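Local coordinates for Lhca5 (Dunaliella salina, PDB 6SL5), which probably harvests light for photosystem I, binding chlorophylls and carotenoids in a membrane antenna and passing their excitation energy on, at residues E94-E99 / F109-P114. Sequence-based numbering, arbitrary orientation.
With CLA (chlorophyll a), chain B.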
ATOM      1  N   GLU R  94      -3.888  53.028  49.570  1.00  0.00           N
ATOM      2  CA  GLU R  94      -3.171  52.622  48.365  1.00  0.00           C
ATOM      3  C   GLU R  94      -3.773  53.220  47.112  1.00  0.00           C
ATOM      4  O   GLU R  94      -3.037  53.560  46.174  1.00  0.00           O
ATOM      5  CB  GLU R  94      -3.139  51.100  48.242  1.00  0.00           C
ATOM      6  CG  GLU R  94      -2.128  50.386  49.141  1.00  0.00           C
ATOM      7  CD  GLU R  94      -0.674  50.703  48.838  1.00  0.00           C
ATOM      8  OE1 GLU R  94      -0.181  51.818  49.086  1.00  0.00           O
ATOM      9  OE2 GLU R  94       0.020  49.805  48.373  1.00  0.00           O
ATOM     10  N   SER R  95      -5.107  53.331  47.065  1.00  0.00           N
ATOM     11  CA  SER R  95      -5.757  53.938  45.911  1.00  0.00           C
ATOM     12  C   SER R  95      -5.342  55.395  45.795  1.00  0.00           C
ATOM     13  O   SER R  95      -5.083  55.895  44.687  1.00  0.00           O
ATOM     14  CB  SER R  95      -7.271  53.796  46.030  1.00  0.00           C
ATOM     15  OG  SER R  95      -7.925  54.304  44.884  1.00  0.00           O
ATOM     16  N   LYS R  96      -5.219  56.070  46.948  1.00  0.00           N
ATOM     17  CA  LYS R  96      -4.756  57.455  46.928  1.00  0.00           C
ATOM     18  C   LYS R  96      -3.307  57.536  46.459  1.00  0.00           C
ATOM     19  O   LYS R  96      -2.944  58.451  45.705  1.00  0.00           O
ATOM     20  CB  LYS R  96      -4.884  58.108  48.307  1.00  0.00           C
ATOM     21  CG  LYS R  96      -6.282  58.134  48.908  1.00  0.00           C
ATOM     22  CD  LYS R  96      -7.356  58.582  47.926  1.00  0.00           C
ATOM     23  CE  LYS R  96      -7.244  60.058  47.593  1.00  0.00           C
ATOM     24  NZ  LYS R  96      -8.266  60.522  46.628  1.00  0.00           N
ATOM     25  N   ARG R  97      -2.463  56.580  46.884  1.00  0.00           N
ATOM     26  CA  ARG R  97      -1.059  56.593  46.474  1.00  0.00           C
ATOM     27  C   ARG R  97      -0.899  56.382  44.974  1.00  0.00           C
ATOM     28  O   ARG R  97      -0.072  57.041  44.329  1.00  0.00           O
ATOM     29  CB  ARG R  97      -0.253  55.542  47.226  1.00  0.00           C
ATOM     30  CG  ARG R  97       1.223  55.657  46.923  1.00  0.00           C
ATOM     31  CD  ARG R  97       1.973  54.474  47.397  1.00  0.00           C
ATOM     32  NE  ARG R  97       1.573  53.253  46.716  1.00  0.00           N
ATOM     33  CZ  ARG R  97       2.274  52.142  46.829  1.00  0.00           C
ATOM     34  NH1 ARG R  97       3.341  52.195  47.582  1.00  0.00           N
ATOM     35  NH2 ARG R  97       1.927  51.016  46.224  1.00  0.00           N
ATOM     36  N   TYR R  98      -1.686  55.461  44.407  1.00  0.00           N
ATOM     37  CA  TYR R  98      -1.627  55.206  42.973  1.00  0.00           C
ATOM     38  C   TYR R  98      -2.072  56.423  42.192  1.00  0.00           C
ATOM     39  O   TYR R  98      -1.496  56.739  41.143  1.00  0.00           O
ATOM     40  CB  TYR R  98      -2.523  54.034  42.622  1.00  0.00           C
ATOM     41  CG  TYR R  98      -2.448  53.590  41.193  1.00  0.00           C
ATOM     42  CD1 TYR R  98      -1.302  52.974  40.704  1.00  0.00           C
ATOM     43  CD2 TYR R  98      -3.546  53.688  40.364  1.00  0.00           C
ATOM     44  CE1 TYR R  98      -1.243  52.515  39.414  1.00  0.00           C
ATOM     45  CE2 TYR R  98      -3.501  53.224  39.099  1.00  0.00           C
ATOM     46  CZ  TYR R  98      -2.339  52.657  38.605  1.00  0.00           C
ATOM     47  OH  TYR R  98      -2.296  52.204  37.299  1.00  0.00           O
ATOM     48  N   GLU R  99      -3.112  57.103  42.688  1.00 30.00           N
ATOM     49  CA  GLU R  99      -3.581  58.300  42.010  1.00 30.00           C
ATOM     50  C   GLU R  99      -2.519  59.386  42.068  1.00 30.00           C
ATOM     51  O   GLU R  99      -2.283  60.090  41.076  1.00 30.00           O
ATOM     52  CB  GLU R  99      -4.887  58.792  42.635  1.00 30.00           C
ATOM     53  CG  GLU R  99      -6.114  58.020  42.204  1.00 30.00           C
ATOM     54  CD  GLU R  99      -7.397  58.768  42.499  1.00 30.00           C
ATOM     55  OE1 GLU R  99      -8.485  58.205  42.253  1.00 30.00           O
ATOM     56  OE2 GLU R  99      -7.324  59.923  42.974  1.00 30.00           O
ATOM     57  N   PHE R 109       4.308  60.015  50.117  1.00 30.00           N
ATOM     58  CA  PHE R 109       3.310  60.740  50.887  1.00 30.00           C
ATOM     59  C   PHE R 109       2.451  59.774  51.662  1.00 30.00           C
ATOM     60  O   PHE R 109       2.371  58.603  51.333  1.00 30.00           O
ATOM     61  CB  PHE R 109       2.405  61.602  50.007  1.00 30.00           C
ATOM     62  CG  PHE R 109       1.814  60.890  48.828  1.00 30.00           C
ATOM     63  CD1 PHE R 109       2.514  60.794  47.633  1.00 30.00           C
ATOM     64  CD2 PHE R 109       0.535  60.371  48.890  1.00 30.00           C
ATOM     65  CE1 PHE R 109       1.972  60.162  46.551  1.00 30.00           C
ATOM     66  CE2 PHE R 109      -0.013  59.747  47.801  1.00 30.00           C
ATOM     67  CZ  PHE R 109       0.711  59.646  46.629  1.00 30.00           C
ATOM     68  N   ILE R 110       1.785  60.296  52.684  1.00 30.00           N
ATOM     69  CA  ILE R 110       0.871  59.519  53.506  1.00 30.00           C
ATOM     70  C   ILE R 110      -0.535  60.003  53.176  1.00 30.00           C
ATOM     71  O   ILE R 110      -0.797  61.214  53.149  1.00 30.00           O
ATOM     72  CB  ILE R 110       1.214  59.630  55.006  1.00 30.00           C
ATOM     73  CG1 ILE R 110       0.135  58.979  55.876  1.00 30.00           C
ATOM     74  CG2 ILE R 110       1.484  61.067  55.424  1.00 30.00           C
ATOM     75  CD1 ILE R 110       0.055  57.482  55.729  1.00 30.00           C
ATOM     76  N   ASN R 111      -1.422  59.055  52.883  1.00 30.00           N
ATOM     77  CA  ASN R 111      -2.831  59.267  52.509  1.00 30.00           C
ATOM     78  C   ASN R 111      -2.892  60.059  51.209  1.00 30.00           C
ATOM     79  O   ASN R 111      -2.326  59.599  50.204  1.00 30.00           O
ATOM     80  CB  ASN R 111      -3.655  59.827  53.665  1.00 30.00           C
ATOM     81  CG  ASN R 111      -5.116  59.439  53.541  1.00 30.00           C
ATOM     82  OD1 ASN R 111      -5.499  58.763  52.586  1.00 30.00           O
ATOM     83  ND2 ASN R 111      -5.934  59.850  54.503  1.00 30.00           N
ATOM     84  N   SER R 112      -3.569  61.205  51.168  1.00 30.00           N
ATOM     85  CA  SER R 112      -3.724  61.998  49.950  1.00 30.00           C
ATOM     86  C   SER R 112      -3.050  63.347  50.129  1.00 30.00           C
ATOM     87  O   SER R 112      -3.701  64.328  50.493  1.00 30.00           O
ATOM     88  CB  SER R 112      -5.164  62.161  49.667  1.00 30.00           C
ATOM     89  OG  SER R 112      -5.802  62.860  50.720  1.00 30.00           O
ATOM     90  N   TYR R 113      -1.743  63.399  49.861  1.00 30.00           N
ATOM     91  CA  TYR R 113      -0.967  64.635  49.978  1.00 30.00           C
ATOM     92  C   TYR R 113       0.224  64.583  49.023  1.00 30.00           C
ATOM     93  O   TYR R 113       1.368  64.557  49.474  1.00 30.00           O
ATOM     94  CB  TYR R 113      -0.463  64.834  51.412  1.00 30.00           C
ATOM     95  CG  TYR R 113      -1.489  65.173  52.470  1.00 30.00           C
ATOM     96  CD1 TYR R 113      -1.860  66.490  52.706  1.00 30.00           C
ATOM     97  CD2 TYR R 113      -2.057  64.178  53.260  1.00 30.00           C
ATOM     98  CE1 TYR R 113      -2.788  66.808  53.683  1.00 30.00           C
ATOM     99  CE2 TYR R 113      -2.990  64.483  54.234  1.00 30.00           C
ATOM    100  CZ  TYR R 113      -3.349  65.798  54.442  1.00 30.00           C
ATOM    101  OH  TYR R 113      -4.274  66.101  55.415  1.00 30.00           O
ATOM    102  N   PRO R 114      -0.042  64.603  47.626  1.00 30.00           N
ATOM    103  CA  PRO R 114       0.998  64.521  46.556  1.00 30.00           C
ATOM    104  C   PRO R 114       2.496  64.541  46.864  1.00 30.00           C
ATOM    105  O   PRO R 114       3.240  63.652  46.447  1.00 30.00           O
ATOM    106  CB  PRO R 114       0.628  65.720  45.677  1.00 30.00           C
ATOM    107  CG  PRO R 114      -0.904  65.783  45.779  1.00 30.00           C
ATOM    108  CD  PRO R 114      -1.327  65.008  47.030  1.00 30.00           C
TER
HETATM  109 MG   CLA B 612       1.140  47.328  47.231  1.00  0.00          MG
HETATM  110  CHA CLA B 612       3.426  48.081  44.777  1.00  0.00           C
HETATM  111  CHB CLA B 612      -1.435  47.933  45.035  1.00  0.00           C
HETATM  112  CHC CLA B 612      -0.973  46.585  49.622  1.00  0.00           C
HETATM  113  CHD CLA B 612       3.733  46.928  49.520  1.00  0.00           C
HETATM  114  NA  CLA B 612       0.985  47.926  45.127  1.00  0.00           N
HETATM  115  C1A CLA B 612       1.992  48.182  44.312  1.00  0.00           C
HETATM  116  C2A CLA B 612       1.472  48.475  42.936  1.00  0.00           C
HETATM  117  C3A CLA B 612      -0.030  48.532  43.096  1.00  0.00           C
HETATM  118  C4A CLA B 612      -0.182  48.102  44.493  1.00  0.00           C
HETATM  119  CMA CLA B 612      -0.666  49.831  42.648  1.00  0.00           C
HETATM  120  CAA CLA B 612       1.866  47.279  42.071  1.00  0.00           C
HETATM  121  CBA CLA B 612       0.913  46.938  40.943  1.00  0.00           C
HETATM  122  CGA CLA B 612       0.257  45.665  41.349  1.00  0.00           C
HETATM  123  O1A CLA B 612      -0.919  45.542  41.110  1.00  0.00           O
HETATM  124  O2A CLA B 612       0.950  44.758  41.985  1.00  0.00           O
HETATM  125  NB  CLA B 612      -0.878  47.259  47.305  1.00  0.00           N
HETATM  126  C1B CLA B 612      -1.763  47.559  46.328  1.00  0.00           C
HETATM  127  C2B CLA B 612      -3.100  47.382  46.774  1.00  0.00           C
HETATM  128  C3B CLA B 612      -2.978  47.002  48.093  1.00  0.00           C
HETATM  129  C4B CLA B 612      -1.550  46.935  48.403  1.00  0.00           C
HETATM  130  CMB CLA B 612      -4.280  47.637  45.869  1.00  0.00           C
HETATM  131  CAB CLA B 612      -3.990  46.676  49.129  1.00  0.00           C
HETATM  132  CBB CLA B 612      -5.457  46.406  48.884  1.00  0.00           C
HETATM  133  NC  CLA B 612       1.381  46.675  49.208  1.00  0.00           N
HETATM  134  C1C CLA B 612       0.370  46.436  50.017  1.00  0.00           C
HETATM  135  C2C CLA B 612       0.807  45.980  51.351  1.00  0.00           C
HETATM  136  C3C CLA B 612       2.164  45.970  51.289  1.00  0.00           C
HETATM  137  C4C CLA B 612       2.515  46.428  49.944  1.00  0.00           C
HETATM  138  CMC CLA B 612      -0.045  45.592  52.520  1.00  0.00           C
HETATM  139  CAC CLA B 612       3.028  45.546  52.451  1.00  0.00           C
HETATM  140  CBC CLA B 612       3.984  44.421  52.141  1.00  0.00           C
HETATM  141  ND  CLA B 612       3.064  47.556  47.283  1.00  0.00           N
HETATM  142  C1D CLA B 612       4.001  47.254  48.193  1.00  0.00           C
HETATM  143  C2D CLA B 612       5.286  47.201  47.625  1.00  0.00           C
HETATM  144  C3D CLA B 612       5.064  47.549  46.296  1.00  0.00           C
HETATM  145  C4D CLA B 612       3.721  47.764  46.096  1.00  0.00           C
HETATM  146  CMD CLA B 612       6.559  46.882  48.304  1.00  0.00           C
HETATM  147  CAD CLA B 612       5.709  47.800  45.052  1.00  0.00           C
HETATM  148  OBD CLA B 612       6.880  47.791  44.958  1.00  0.00           O
HETATM  149  CBD CLA B 612       4.718  48.215  44.005  1.00  0.00           C
HETATM  150  CGD CLA B 612       4.775  49.589  43.378  1.00  0.00           C
HETATM  151  O1D CLA B 612       5.254  49.763  42.276  1.00  0.00           O
HETATM  152  O2D CLA B 612       4.199  50.632  43.937  1.00  0.00           O
HETATM  153  CED CLA B 612       3.404  51.368  43.019  1.00  0.00           C
HETATM  154  C1  CLA B 612       0.460  43.417  41.727  1.00  0.00           C
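F109 points the CE2-CZ end of its ring at the backbone of K96 and R97, and the contact illustrates how one helix can face a pigment and a loop at once. Van der Waals packing, without directed bonds between the two segments, joins helix 81-104 to the loop that follows it. CZ of F109 lies 3.5 Å from CA of R97, while K96 O sits at the ring edge, near its plane. CG of R97 comes within 4.0 Å of CZ of F109, the side chains meeting at a slant with guanidinium and ring planes 75° apart. K96 adds its methylenes: CB meets N111 O at 3.5 Å, CG approaches OD1 of N111, and CE rests 3.6 Å from CB of S112. Bends at chi2 and chi3 fold the ammonium toward E99, where it makes a long salt bridge to OE2.

Ionic and metal contacts gather on the pigment side. E94 OE2 stands 2.9 Å from the magnesium of chlorophyll a, long for coordination but consistent with an axial ligand at this resolution. The same oxygen is 3.1 Å from NH2 of R97, well out of the guanidinium plane, a pairing of charge without a directed N-H. The chain of R97 runs out extended (chi1 -173°) and bends at chi3, bringing NH2 near chlorophyll O2D. Replacing E94 by alanine removes the carboxylate and is likely to leave R97 uncompensated beside a less firmly held pigment. F109 O, meanwhile, hydrogen-bonds a lutein hydroxyl. The chemistry suggests a division of labour: dispersion largely seats the loop, while the Glu-Arg pair, one turn apart as on helix C of related antenna proteins, probably keeps the ligand near neutral.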